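BH2092 protein (Bacillus halodurans, PDB 3NHV) is of uncharacterised function but has the rhodanese fold, so it may act in sulfur transfer as other rhodaneses do. Local coordinates at residues A21-D26 and I34-V39; K46-P51 and Y110-N115; I75-W80 and T88-K93; T52-P57 and K67-E72. One frame throughout, in Å; residues are numbered along the deposited sequence.

Overall arrangement
Three of the four contacts include a strand of one parallel sheet of the rhodanese fold (strand order 17-19, 100-105, 74-78, 34-38, 54-55). Contact 1 sets helix 20-28 on one face of strand 34-38 and contact 3 sets helix 86-96 on the other face of the sheet, against strand 74-78, with centres about 12 Å apart. Contact 4 packs loop 67-72 on the side chains of edge strand 54-55, about 12 Å from both. Contact 2, about 11 Å from contact 1, joins the chain after helix 42-47 to helix 107-113 beside the sheet. Contact 1 comes first along the chain; contact 4 and then contact 3 lie between the two segments of contact 2, so early and late parts of the sequence enclose one core.

Contact 1 (A21-D26 and I34-V39)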
loop_
_atom_site.group_PDB
_atom_site.type_symbol
_atom_site.label_atom_id
_atom_site.label_comp_id
_atom_site.label_asym_id
_atom_site.label_seq_id
_atom_site.Cartn_x
_atom_site.Cartn_y
_atom_site.Cartn_z
ATOM N N ALA B 21 -3.210 -13.941 -0.011
ATOM C CA ALA B 21 -3.463 -15.140 0.768
ATOM C C ALA B 21 -4.929 -15.537 0.719
ATOM O O ALA B 21 -5.264 -16.659 0.363
ATOM C CB ALA B 21 -3.033 -14.918 2.221
ATOM N N ASP B 22 -5.806 -14.614 1.090
ATOM C CA ASP B 22 -7.228 -14.919 1.092
ATOM C C ASP B 22 -7.771 -15.328 -0.274
ATOM O O ASP B 22 -8.617 -16.216 -0.361
ATOM C CB ASP B 22 -8.026 -13.732 1.630
ATOM C CG ASP B 22 -7.688 -13.414 3.074
ATOM O OD1 ASP B 22 -7.664 -14.351 3.899
ATOM O OD2 ASP B 22 -7.450 -12.224 3.383
ATOM N N LEU B 23 -7.290 -14.683 -1.334
ATOM C CA LEU B 23 -7.745 -14.994 -2.678
ATOM C C LEU B 23 -7.273 -16.389 -3.074
ATOM O O LEU B 23 -8.027 -17.155 -3.669
ATOM C CB LEU B 23 -7.199 -13.974 -3.679
ATOM C CG LEU B 23 -8.033 -13.619 -4.923
ATOM C CD1 LEU B 23 -7.094 -13.159 -6.026
ATOM C CD2 LEU B 23 -8.847 -14.792 -5.398
ATOM N N SER B 24 -6.028 -16.716 -2.734
ATOM C CA SER B 24 -5.460 -18.019 -3.067
ATOM C C SER B 24 -6.258 -19.137 -2.420
ATOM O O SER B 24 -6.424 -20.212 -2.991
ATOM C CB SER B 24 -3.999 -18.113 -2.608
ATOM O OG SER B 24 -3.900 -18.239 -1.196
ATOM N N ILE B 25 -6.743 -18.892 -1.214
ATOM C CA ILE B 25 -7.520 -19.903 -0.534
ATOM C C ILE B 25 -8.865 -20.062 -1.215
ATOM O O ILE B 25 -9.405 -21.163 -1.274
ATOM C CB ILE B 25 -7.696 -19.552 0.942
ATOM C CG1 ILE B 25 -6.338 -19.707 1.636
ATOM C CG2 ILE B 25 -8.753 -20.439 1.577
ATOM C CD1 ILE B 25 -6.290 -19.206 3.057
ATOM N N ASP B 26 -9.390 -18.967 -1.753
ATOM C CA ASP B 26 -10.674 -19.005 -2.444
ATOM C C ASP B 26 -10.568 -19.732 -3.780
ATOM O O ASP B 26 -11.451 -20.504 -4.144
ATOM C CB ASP B 26 -11.195 -17.585 -2.666
ATOM C CG ASP B 26 -11.924 -17.042 -1.454
ATOM O OD1 ASP B 26 -12.108 -15.807 -1.366
ATOM O OD2 ASP B 26 -12.325 -17.856 -0.593
ATOM N N ILE B 34 -17.354 -15.472 -5.279
ATOM C CA ILE B 34 -16.617 -14.305 -5.754
ATOM C C ILE B 34 -16.403 -14.332 -7.262
ATOM O O ILE B 34 -16.456 -15.384 -7.894
ATOM C CB ILE B 34 -15.222 -14.187 -5.096
ATOM C CG1 ILE B 34 -14.367 -15.395 -5.474
ATOM C CG2 ILE B 34 -15.364 -14.055 -3.589
ATOM C CD1 ILE B 34 -12.986 -15.401 -4.851
ATOM N N ILE B 35 -16.156 -13.161 -7.832
ATOM C CA ILE B 35 -15.906 -13.040 -9.252
ATOM C C ILE B 35 -14.666 -12.180 -9.410
ATOM O O ILE B 35 -14.721 -10.962 -9.250
ATOM C CB ILE B 35 -17.086 -12.352 -9.978
ATOM C CG1 ILE B 35 -18.393 -13.082 -9.657
ATOM C CG2 ILE B 35 -16.839 -12.355 -11.486
ATOM C CD1 ILE B 35 -19.612 -12.472 -10.310
ATOM N N VAL B 36 -13.540 -12.812 -9.700
ATOM C CA VAL B 36 -12.300 -12.075 -9.867
ATOM C C VAL B 36 -12.292 -11.351 -11.211
ATOM O O VAL B 36 -12.390 -11.982 -12.265
ATOM C CB VAL B 36 -11.087 -13.017 -9.802
ATOM C CG1 VAL B 36 -9.809 -12.199 -9.757
ATOM C CG2 VAL B 36 -11.204 -13.930 -8.584
ATOM N N VAL B 37 -12.167 -10.027 -11.168
ATOM C CA VAL B 37 -12.152 -9.200 -12.372
ATOM C C VAL B 37 -10.826 -8.456 -12.562
ATOM O O VAL B 37 -10.422 -7.653 -11.712
ATOM C CB VAL B 37 -13.292 -8.141 -12.341
ATOM C CG1 VAL B 37 -13.305 -7.338 -13.644
ATOM C CG2 VAL B 37 -14.628 -8.812 -12.119
ATOM N N ASP B 38 -10.153 -8.731 -13.679
ATOM C CA ASP B 38 -8.888 -8.069 -14.012
ATOM C C ASP B 38 -9.303 -6.770 -14.692
ATOM O O ASP B 38 -9.958 -6.791 -15.731
ATOM C CB ASP B 38 -8.069 -8.923 -14.984
ATOM C CG ASP B 38 -6.657 -8.399 -15.180
ATOM O OD1 ASP B 38 -6.473 -7.165 -15.263
ATOM O OD2 ASP B 38 -5.725 -9.228 -15.267
ATOM N N VAL B 39 -8.924 -5.647 -14.094
ATOM C CA VAL B 39 -9.274 -4.321 -14.590
ATOM C C VAL B 39 -8.235 -3.684 -15.509
ATOM O O VAL B 39 -8.473 -2.616 -16.074
ATOM C CB VAL B 39 -9.512 -3.372 -13.396
ATOM C CG1 VAL B 39 -9.700 -1.955 -13.869
ATOM C CG2 VAL B 39 -10.725 -3.839 -12.606
#
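Behind Leu23 and Asp26, which meet Ile34 and Val36 of the strand, the carbonyl Ala21 O is held by two donors of its own helix: the backbone N of Ile25 and the hydroxyl of Ser24, whose OG lies 2.6 Å from Ala21 O. The hydroxyl approaches at a C=O...donor angle of 126°, tilted from the carbonyl plane, and so shares the oxygen with the regular helical bond. This is a helix-on-sheet layer of the alpha/beta rhodanese fold: helix 20-28 lies across strand 34-38, the axes of the two segments approaching to 11.1 Å at a crossing angle of -119°. Leu23, Ile34 and Val36 form the aliphatic part of the interface. Leu23 extends one methyl between two strand residues, with CD2 4.2 Å from Ile34 CD1 and 4.1 Å from Val36 CG2. One turn on, Asp26 turns its CB toward the strand and lays both that carbon and a carboxylate oxygen against the Ile34 methyl, while Ile34 also packs on Ile76 of the neighbouring strand. Ile34 reaches this point because CG1 stands between its backbone N and carbonyl carbon (chi1 63°), and its extended chain carries CD1 out to the helix. The second subunit packs on Ala21 and Ser24, on the side away from the strand, and its Lys89 forms a salt bridge with Asp22. The terminal methyl Ile34 CD1 lies equally near two atoms of Asp26, 3.6 Å from Asp26 CB and 3.6 Å from Asp26 OD1.

Contact 2 (K46-P51 and Y110-N115); sequences KECHIP and YWRKEN
The CA atoms of Ile50 and Trp111 come to 8.1 Å where the chain, having left helix 42-47 at Cys48, runs on as an irregular segment past the end of helix 107-113. Ile50 lies over one face of the indole and uses two of its branches. Its CG1 stands 4.2 Å from the centroid of the Trp111 five-membered ring, only 8° off the ring normal, a CH-pi contact; its CG2 lies over the six-membered part, 4.1 Å from Trp111 CZ2. With CG of Trp111 anti to the backbone N (chi1 167°), the ring swings out from the helix to receive this branched side chain. Pro51 adds a more distant, oblique touch, its CD 4.5 Å from Trp111 NE1. The indole N-H itself is bonded to Glu117 O, which helps to fix how the ring is turned, and Leu23 and Ser24 of helix 20-28 also pack on it. Beside this pair, Cys48 SG lies over a face of the Arg112 guanidinium and 4.0 Å from Arg112 CD. Two carbonyls farther along, Asp127 O and Ala126 O, bind NH1 and NH2 of that arginine. An aliphatic residue on an indole, with Trp111 NE1 and the NH1 and NH2 of Arg112 bonded to backbone oxygens, here joins helix 107-113 to the connection between helix 42-47 and strand 54-55 in a rhodanese-like domain.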
loop_
_atom_site.group_PDB
_atom_site.type_symbol
_atom_site.label_atom_id
_atom_site.label_comp_id
_atom_site.label_asym_id
_atom_site.label_seq_id
_atom_site.Cartn_x
_atom_site.Cartn_y
_atom_site.Cartn_z
ATOM N N LYS B 46 -4.710 -10.964 -21.461
ATOM C CA LYS B 46 -4.493 -12.074 -22.387
ATOM C C LYS B 46 -3.082 -12.663 -22.272
ATOM O O LYS B 46 -2.882 -13.847 -22.544
ATOM C CB LYS B 46 -4.780 -11.614 -23.827
ATOM C CG LYS B 46 -5.077 -12.738 -24.835
ATOM C CD LYS B 46 -3.809 -13.334 -25.461
ATOM C CE LYS B 46 -3.046 -12.324 -26.338
ATOM N NZ LYS B 46 -3.845 -11.807 -27.488
ATOM N N GLU B 47 -2.116 -11.846 -21.854
ATOM C CA GLU B 47 -0.735 -12.307 -21.699
ATOM C C GLU B 47 -0.529 -13.055 -20.386
ATOM O O GLU B 47 -0.000 -14.170 -20.362
ATOM C CB GLU B 47 0.238 -11.127 -21.734
ATOM C CG GLU B 47 0.252 -10.359 -23.033
ATOM C CD GLU B 47 1.306 -9.268 -23.051
ATOM O OE1 GLU B 47 2.499 -9.593 -22.862
ATOM O OE2 GLU B 47 0.943 -8.086 -23.261
ATOM N N CYS B 48 -0.951 -12.426 -19.292
ATOM C CA CYS B 48 -0.800 -13.001 -17.956
ATOM C C CYS B 48 -1.881 -12.509 -16.997
ATOM O O CYS B 48 -2.021 -11.306 -16.770
ATOM C CB CYS B 48 0.580 -12.633 -17.402
ATOM S SG CYS B 48 0.874 -13.155 -15.711
ATOM N N HIS B 49 -2.642 -13.442 -16.433
ATOM C CA HIS B 49 -3.694 -13.079 -15.497
ATOM C C HIS B 49 -3.911 -14.126 -14.411
ATOM O O HIS B 49 -3.329 -15.206 -14.444
ATOM C CB HIS B 49 -5.007 -12.808 -16.245
ATOM C CG HIS B 49 -5.560 -13.996 -16.971
ATOM N ND1 HIS B 49 -6.041 -15.110 -16.320
ATOM C CD2 HIS B 49 -5.744 -14.225 -18.294
ATOM C CE1 HIS B 49 -6.503 -15.974 -17.209
ATOM N NE2 HIS B 49 -6.334 -15.459 -18.414
ATOM N N ILE B 50 -4.753 -13.797 -13.440
ATOM C CA ILE B 50 -5.030 -14.704 -12.341
ATOM C C ILE B 50 -6.097 -15.730 -12.688
ATOM O O ILE B 50 -7.146 -15.399 -13.228
ATOM C CB ILE B 50 -5.498 -13.931 -11.100
ATOM C CG1 ILE B 50 -4.404 -12.976 -10.647
ATOM C CG2 ILE B 50 -5.862 -14.908 -9.986
ATOM C CD1 ILE B 50 -4.826 -12.090 -9.521
ATOM N N PRO B 51 -5.843 -17.000 -12.364
ATOM C CA PRO B 51 -6.809 -18.058 -12.654
ATOM C C PRO B 51 -8.233 -17.739 -12.181
ATOM O O PRO B 51 -8.431 -17.187 -11.101
ATOM C CB PRO B 51 -6.206 -19.263 -11.940
ATOM C CG PRO B 51 -4.737 -19.036 -12.116
ATOM C CD PRO B 51 -4.594 -17.557 -11.814
ATOM N N TYR B 110 2.198 -8.917 -6.649
ATOM C CA TYR B 110 2.473 -9.720 -5.472
ATOM C C TYR B 110 1.855 -11.110 -5.524
ATOM O O TYR B 110 2.223 -11.990 -4.747
ATOM C CB TYR B 110 2.056 -8.959 -4.209
ATOM C CG TYR B 110 3.168 -8.066 -3.691
ATOM C CD1 TYR B 110 4.120 -8.558 -2.786
ATOM C CD2 TYR B 110 3.326 -6.755 -4.161
ATOM C CE1 TYR B 110 5.201 -7.772 -2.369
ATOM C CE2 TYR B 110 4.407 -5.964 -3.748
ATOM C CZ TYR B 110 5.336 -6.482 -2.856
ATOM O OH TYR B 110 6.410 -5.720 -2.463
ATOM N N TRP B 111 0.930 -11.323 -6.453
ATOM C CA TRP B 111 0.313 -12.634 -6.596
ATOM C C TRP B 111 1.367 -13.580 -7.148
ATOM O O TRP B 111 1.497 -14.725 -6.703
ATOM C CB TRP B 111 -0.876 -12.571 -7.550
ATOM C CG TRP B 111 -1.344 -13.910 -7.956
ATOM C CD1 TRP B 111 -0.893 -14.647 -9.011
ATOM C CD2 TRP B 111 -2.299 -14.726 -7.272
ATOM N NE1 TRP B 111 -1.505 -15.875 -9.024
ATOM C CE2 TRP B 111 -2.372 -15.952 -7.970
ATOM C CE3 TRP B 111 -3.096 -14.542 -6.136
ATOM C CZ2 TRP B 111 -3.216 -16.992 -7.567
ATOM C CZ3 TRP B 111 -3.937 -15.578 -5.732
ATOM C CH2 TRP B 111 -3.989 -16.787 -6.446
ATOM N N ARG B 112 2.124 -13.085 -8.120
ATOM C CA ARG B 112 3.181 -13.866 -8.737
ATOM C C ARG B 112 4.379 -13.970 -7.791
ATOM O O ARG B 112 4.988 -15.029 -7.682
ATOM C CB ARG B 112 3.587 -13.230 -10.074
ATOM C CG ARG B 112 2.493 -13.262 -11.143
ATOM C CD ARG B 112 2.851 -12.372 -12.318
ATOM N NE ARG B 112 4.063 -12.832 -12.987
ATOM C CZ ARG B 112 4.720 -12.149 -13.919
ATOM N NH1 ARG B 112 4.294 -10.957 -14.315
ATOM N NH2 ARG B 112 5.813 -12.664 -14.460
ATOM N N LYS B 113 4.713 -12.884 -7.097
ATOM C CA LYS B 113 5.830 -12.922 -6.154
ATOM C C LYS B 113 5.554 -13.960 -5.066
ATOM O O LYS B 113 6.461 -14.652 -4.615
ATOM C CB LYS B 113 6.054 -11.556 -5.501
ATOM C CG LYS B 113 6.856 -10.569 -6.345
ATOM C CD LYS B 113 7.066 -9.254 -5.601
ATOM C CE LYS B 113 7.738 -8.205 -6.482
ATOM N NZ LYS B 113 7.838 -6.863 -5.820
ATOM N N GLU B 114 4.300 -14.073 -4.648
ATOM C CA GLU B 114 3.960 -15.043 -3.626
ATOM C C GLU B 114 3.796 -16.441 -4.227
ATOM O O GLU B 114 3.103 -17.302 -3.679
ATOM C CB GLU B 114 2.705 -14.594 -2.873
ATOM C CG GLU B 114 3.024 -13.549 -1.809
ATOM C CD GLU B 114 1.799 -12.851 -1.253
ATOM O OE1 GLU B 114 0.801 -13.539 -0.943
ATOM O OE2 GLU B 114 1.840 -11.606 -1.105
ATOM N N ASN B 115 4.462 -16.651 -5.363
ATOM C CA ASN B 115 4.448 -17.922 -6.082
ATOM C C ASN B 115 3.068 -18.354 -6.536
ATOM O O ASN B 115 2.662 -19.480 -6.288
ATOM C CB ASN B 115 5.045 -19.028 -5.213
ATOM C CG ASN B 115 5.884 -20.000 -6.011
ATOM O OD1 ASN B 115 6.783 -19.587 -6.745
ATOM N ND2 ASN B 115 5.606 -21.294 -5.871
#

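Contact 3 (I75-W80 and T88-K93); sequences IITYCW and TKAAAK
Thr77 meets Ala90 with no flat group between them: of the aromatic residues in 75-80, Tyr78 starts away from the helix and packs on Val36 and Leu104, whereas Trp80, beyond the strand end, makes a cation-pi contact with Arg40 and meets the ring of Trp130 at about 55°. The contact belongs to the beta-alpha-beta unit formed by strand 74-78, helix 86-96 and strand 100-105. Small side chains let helix and strand come close, the CA atoms of Thr77 and Ala91 being 6.7 Å apart. Thr77 divides its two branches between different tasks. Its hydroxyl is hydrogen-bonded to Ala87 O in the first turn of the helix; the methyl is left to pack on the next turn. Two residues on, Cys79 is in a disulfide with Cys84. The cysteine just after this strand heads the active-site loop in rhodaneses, so Cys79 is probably its counterpart here, in an oxidised form. Thr77 CG2 rests 3.9 Å from Ala90 CB, and it is 4.3 Å from the backbone atom Ala91 N.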
loop_
_atom_site.group_PDB
_atom_site.type_symbol
_atom_site.label_atom_id
_atom_site.label_comp_id
_atom_site.label_asym_id
_atom_site.label_seq_id
_atom_site.Cartn_x
_atom_site.Cartn_y
_atom_site.Cartn_z
ATOM N N ILE B 75 -17.582 -8.997 -6.126
ATOM C CA ILE B 75 -16.577 -8.688 -7.147
ATOM C C ILE B 75 -15.230 -8.331 -6.502
ATOM O O ILE B 75 -15.169 -7.536 -5.562
ATOM C CB ILE B 75 -17.036 -7.502 -8.073
ATOM C CG1 ILE B 75 -18.171 -7.947 -8.992
ATOM C CG2 ILE B 75 -15.891 -7.032 -8.957
ATOM C CD1 ILE B 75 -19.491 -8.122 -8.303
ATOM N N ILE B 76 -14.161 -8.940 -7.012
ATOM C CA ILE B 76 -12.807 -8.706 -6.524
ATOM C C ILE B 76 -12.018 -8.120 -7.686
ATOM O O ILE B 76 -11.793 -8.794 -8.684
ATOM C CB ILE B 76 -12.108 -10.023 -6.082
ATOM C CG1 ILE B 76 -12.980 -10.778 -5.078
ATOM C CG2 ILE B 76 -10.751 -9.705 -5.443
ATOM C CD1 ILE B 76 -13.124 -10.087 -3.740
ATOM N N THR B 77 -11.598 -6.867 -7.558
ATOM C CA THR B 77 -10.849 -6.224 -8.626
ATOM C C THR B 77 -9.364 -6.232 -8.344
ATOM O O THR B 77 -8.952 -6.187 -7.191
ATOM C CB THR B 77 -11.282 -4.757 -8.797
ATOM O OG1 THR B 77 -10.975 -4.035 -7.597
ATOM C CG2 THR B 77 -12.781 -4.668 -9.058
ATOM N N TYR B 78 -8.553 -6.292 -9.394
ATOM C CA TYR B 78 -7.114 -6.248 -9.202
ATOM C C TYR B 78 -6.440 -5.579 -10.391
ATOM O O TYR B 78 -6.856 -5.759 -11.537
ATOM C CB TYR B 78 -6.548 -7.656 -8.957
ATOM C CG TYR B 78 -6.348 -8.508 -10.190
ATOM C CD1 TYR B 78 -5.237 -8.335 -11.010
ATOM C CD2 TYR B 78 -7.258 -9.508 -10.521
ATOM C CE1 TYR B 78 -5.035 -9.138 -12.118
ATOM C CE2 TYR B 78 -7.066 -10.317 -11.626
ATOM C CZ TYR B 78 -5.953 -10.131 -12.421
ATOM O OH TYR B 78 -5.748 -10.954 -13.506
ATOM N N CYS B 79 -5.424 -4.774 -10.097
ATOM C CA CYS B 79 -4.661 -4.065 -11.115
ATOM C C CYS B 79 -3.248 -4.633 -11.072
ATOM O O CYS B 79 -3.051 -5.760 -10.636
ATOM C CB CYS B 79 -4.641 -2.556 -10.831
ATOM S SG CYS B 79 -3.510 -1.618 -11.929
ATOM N N TRP B 80 -2.262 -3.865 -11.516
ATOM C CA TRP B 80 -0.896 -4.350 -11.510
ATOM C C TRP B 80 -0.356 -4.600 -10.120
ATOM O O TRP B 80 0.081 -5.707 -9.818
ATOM C CB TRP B 80 0.028 -3.382 -12.239
ATOM C CG TRP B 80 -0.172 -3.399 -13.709
ATOM C CD1 TRP B 80 -1.039 -2.628 -14.428
ATOM C CD2 TRP B 80 0.478 -4.259 -14.648
ATOM N NE1 TRP B 80 -0.968 -2.956 -15.761
ATOM C CE2 TRP B 80 -0.046 -3.956 -15.924
ATOM C CE3 TRP B 80 1.448 -5.262 -14.536
ATOM C CZ2 TRP B 80 0.372 -4.612 -17.082
ATOM C CZ3 TRP B 80 1.866 -5.919 -15.692
ATOM C CH2 TRP B 80 1.324 -5.591 -16.948
ATOM N N THR B 88 -9.057 0.422 -7.389
ATOM C CA THR B 88 -9.865 1.311 -6.567
ATOM C C THR B 88 -10.880 2.055 -7.434
ATOM O O THR B 88 -12.047 2.165 -7.066
ATOM C CB THR B 88 -8.984 2.309 -5.805
ATOM O OG1 THR B 88 -7.868 1.606 -5.236
ATOM C CG2 THR B 88 -9.782 2.963 -4.679
ATOM N N LYS B 89 -10.455 2.552 -8.592
ATOM C CA LYS B 89 -11.399 3.249 -9.458
ATOM C C LYS B 89 -12.471 2.241 -9.878
ATOM O O LYS B 89 -13.670 2.557 -9.917
ATOM C CB LYS B 89 -10.701 3.817 -10.701
ATOM C CG LYS B 89 -9.605 4.858 -10.420
ATOM C CD LYS B 89 -9.107 5.476 -11.728
ATOM C CE LYS B 89 -7.956 6.470 -11.530
ATOM N NZ LYS B 89 -6.639 5.835 -11.192
ATOM N N ALA B 90 -12.034 1.016 -10.161
ATOM C CA ALA B 90 -12.943 -0.044 -10.570
ATOM C C ALA B 90 -13.974 -0.365 -9.491
ATOM O O ALA B 90 -15.170 -0.487 -9.779
ATOM C CB ALA B 90 -12.157 -1.298 -10.929
ATOM N N ALA B 91 -13.519 -0.499 -8.250
ATOM C CA ALA B 91 -14.427 -0.801 -7.152
ATOM C C ALA B 91 -15.555 0.219 -7.123
ATOM O O ALA B 91 -16.731 -0.142 -6.993
ATOM C CB ALA B 91 -13.675 -0.785 -5.829
ATOM N N ALA B 92 -15.194 1.492 -7.249
ATOM C CA ALA B 92 -16.183 2.569 -7.237
ATOM C C ALA B 92 -17.267 2.366 -8.300
ATOM O O ALA B 92 -18.458 2.406 -7.990
ATOM C CB ALA B 92 -15.490 3.912 -7.445
ATOM N N LYS B 93 -16.855 2.145 -9.547
ATOM C CA LYS B 93 -17.822 1.944 -10.619
ATOM C C LYS B 93 -18.733 0.764 -10.302
ATOM O O LYS B 93 -19.957 0.856 -10.444
ATOM C CB LYS B 93 -17.122 1.703 -11.962
ATOM C CG LYS B 93 -16.107 2.764 -12.336
ATOM C CD LYS B 93 -15.759 2.714 -13.817
ATOM C CE LYS B 93 -14.523 3.556 -14.126
ATOM N NZ LYS B 93 -14.583 4.909 -13.499
#

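Contact 4 (T52-P57 and K67-E72)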
loop_
_atom_site.group_PDB
_atom_site.type_symbol
_atom_site.label_atom_id
_atom_site.label_comp_id
_atom_site.label_asym_id
_atom_site.label_seq_id
_atom_site.Cartn_x
_atom_site.Cartn_y
_atom_site.Cartn_z
ATOM N N THR B 52 -9.209 -18.104 -13.010
ATOM C CA THR B 52 -10.640 -17.891 -12.760
ATOM C C THR B 52 -11.069 -16.431 -12.880
ATOM O O THR B 52 -12.170 -16.069 -12.485
ATOM C CB THR B 52 -11.085 -18.410 -11.361
ATOM O OG1 THR B 52 -10.652 -17.499 -10.342
ATOM C CG2 THR B 52 -10.509 -19.796 -11.094
ATOM N N ALA B 53 -10.209 -15.599 -13.451
ATOM C CA ALA B 53 -10.527 -14.190 -13.586
ATOM C C ALA B 53 -10.966 -13.781 -14.987
ATOM O O ALA B 53 -10.368 -14.187 -15.987
ATOM C CB ALA B 53 -9.330 -13.356 -13.164
ATOM N N ILE B 54 -12.008 -12.955 -15.050
ATOM C CA ILE B 54 -12.523 -12.459 -16.321
ATOM C C ILE B 54 -11.925 -11.091 -16.612
ATOM O O ILE B 54 -11.575 -10.356 -15.689
ATOM C CB ILE B 54 -14.044 -12.300 -16.289
ATOM C CG1 ILE B 54 -14.441 -11.367 -15.148
ATOM C CG2 ILE B 54 -14.706 -13.660 -16.126
ATOM C CD1 ILE B 54 -15.922 -11.189 -15.005
ATOM N N SER B 55 -11.817 -10.750 -17.893
ATOM C CA SER B 55 -11.260 -9.471 -18.301
ATOM C C SER B 55 -12.312 -8.394 -18.512
ATOM O O SER B 55 -13.212 -8.547 -19.331
ATOM C CB SER B 55 -10.456 -9.626 -19.589
ATOM O OG SER B 55 -10.124 -8.356 -20.122
ATOM N N ILE B 56 -12.191 -7.299 -17.772
ATOM C CA ILE B 56 -13.121 -6.186 -17.902
ATOM C C ILE B 56 -12.348 -4.902 -17.610
ATOM O O ILE B 56 -12.381 -4.399 -16.489
ATOM C CB ILE B 56 -14.282 -6.281 -16.886
ATOM C CG1 ILE B 56 -14.963 -7.655 -16.958
ATOM C CG2 ILE B 56 -15.277 -5.159 -17.146
ATOM C CD1 ILE B 56 -15.747 -7.925 -18.231
ATOM N N PRO B 57 -11.632 -4.360 -18.610
ATOM C CA PRO B 57 -10.856 -3.125 -18.419
ATOM C C PRO B 57 -11.638 -2.046 -17.667
ATOM O O PRO B 57 -12.823 -1.837 -17.923
ATOM C CB PRO B 57 -10.517 -2.711 -19.845
ATOM C CG PRO B 57 -10.333 -4.039 -20.526
ATOM C CD PRO B 57 -11.518 -4.843 -19.998
ATOM N N LYS B 67 -23.734 -6.934 -17.138
ATOM C CA LYS B 67 -25.092 -7.472 -17.147
ATOM C C LYS B 67 -25.161 -8.958 -16.791
ATOM O O LYS B 67 -26.055 -9.390 -16.060
ATOM C CB LYS B 67 -25.742 -7.239 -18.520
ATOM C CG LYS B 67 -25.072 -7.978 -19.679
ATOM C CD LYS B 67 -25.824 -7.755 -20.997
ATOM C CE LYS B 67 -25.409 -8.775 -22.059
ATOM N NZ LYS B 67 -25.762 -10.184 -21.659
ATOM N N ARG B 68 -24.214 -9.742 -17.292
ATOM C CA ARG B 68 -24.231 -11.176 -17.025
ATOM C C ARG B 68 -23.571 -11.586 -15.700
ATOM O O ARG B 68 -23.319 -12.772 -15.476
ATOM C CB ARG B 68 -23.563 -11.931 -18.181
ATOM C CG ARG B 68 -22.043 -11.880 -18.163
ATOM C CD ARG B 68 -21.473 -10.545 -18.652
ATOM N NE ARG B 68 -20.018 -10.484 -18.475
ATOM C CZ ARG B 68 -19.165 -11.458 -18.809
ATOM N NH1 ARG B 68 -19.611 -12.591 -19.348
ATOM N NH2 ARG B 68 -17.855 -11.300 -18.601
ATOM N N LEU B 69 -23.286 -10.616 -14.832
ATOM C CA LEU B 69 -22.651 -10.913 -13.547
ATOM C C LEU B 69 -23.657 -10.899 -12.411
ATOM O O LEU B 69 -24.434 -9.961 -12.276
ATOM C CB LEU B 69 -21.538 -9.909 -13.259
ATOM C CG LEU B 69 -20.430 -9.882 -14.312
ATOM C CD1 LEU B 69 -19.345 -8.891 -13.906
ATOM C CD2 LEU B 69 -19.847 -11.272 -14.467
ATOM N N SER B 70 -23.638 -11.941 -11.588
ATOM C CA SER B 70 -24.570 -12.047 -10.469
ATOM C C SER B 70 -24.340 -11.044 -9.332
ATOM O O SER B 70 -23.220 -10.857 -8.871
ATOM C CB SER B 70 -24.532 -13.468 -9.905
ATOM O OG SER B 70 -25.312 -13.556 -8.724
ATOM N N LYS B 71 -25.420 -10.411 -8.883
ATOM C CA LYS B 71 -25.363 -9.442 -7.789
ATOM C C LYS B 71 -25.312 -10.161 -6.445
ATOM O O LYS B 71 -25.131 -9.529 -5.405
ATOM C CB LYS B 71 -26.599 -8.535 -7.800
ATOM C CG LYS B 71 -26.719 -7.594 -8.993
ATOM C CD LYS B 71 -25.934 -6.314 -8.793
ATOM C CE LYS B 71 -26.146 -5.342 -9.952
ATOM N NZ LYS B 71 -27.573 -4.929 -10.127
ATOM N N GLU B 72 -25.492 -11.478 -6.462
ATOM C CA GLU B 72 -25.470 -12.250 -5.227
ATOM C C GLU B 72 -24.050 -12.577 -4.807
ATOM O O GLU B 72 -23.796 -12.930 -3.657
ATOM C CB GLU B 72 -26.248 -13.555 -5.391
ATOM C CG GLU B 72 -27.748 -13.384 -5.513
ATOM C CD GLU B 72 -28.321 -12.459 -4.451
ATOM O OE1 GLU B 72 -28.364 -11.229 -4.694
ATOM O OE2 GLU B 72 -28.718 -12.956 -3.367
#
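Unusually for a charged group, the guanidinium of Arg68 ends among isoleucine methyls: its NH2 is 4.0 Å from Ile56 CD1 and 4.1 Å from Ile54 CD1. The Ile56 methyl comes in at the edge of the guanidinium, near its plane, while that of Ile54 approaches obliquely, and both side chains come from the direction opposite to the arginine. Arg68 gets there by folding near its root (chi1 78°) and turning again at chi2. Its NE is bonded to Thr65 O, which helps to hold the group in place beside the two methyls. Alongside, Ile54 and Leu69 reach toward each other tip to tip, Ile54 CD1 lying 4.0 Å from Leu69 CD2, and Leu69 packs further on Phe99. Past this meeting point the chain bends in an ST turn, where Ser70 OG accepts from the backbone N of Glu72 at 3.1 Å. Residues 67-72 form no regular helix or strand, yet they cover the Ile54 and Ile56 side chains with one leucine methyl and one guanidinium group. Ile54 also bonds through its backbone to strand 34-38, so the arrangement is that of a long connection packed on the side chains of the edge strand in a rhodanese-like alpha/beta domain.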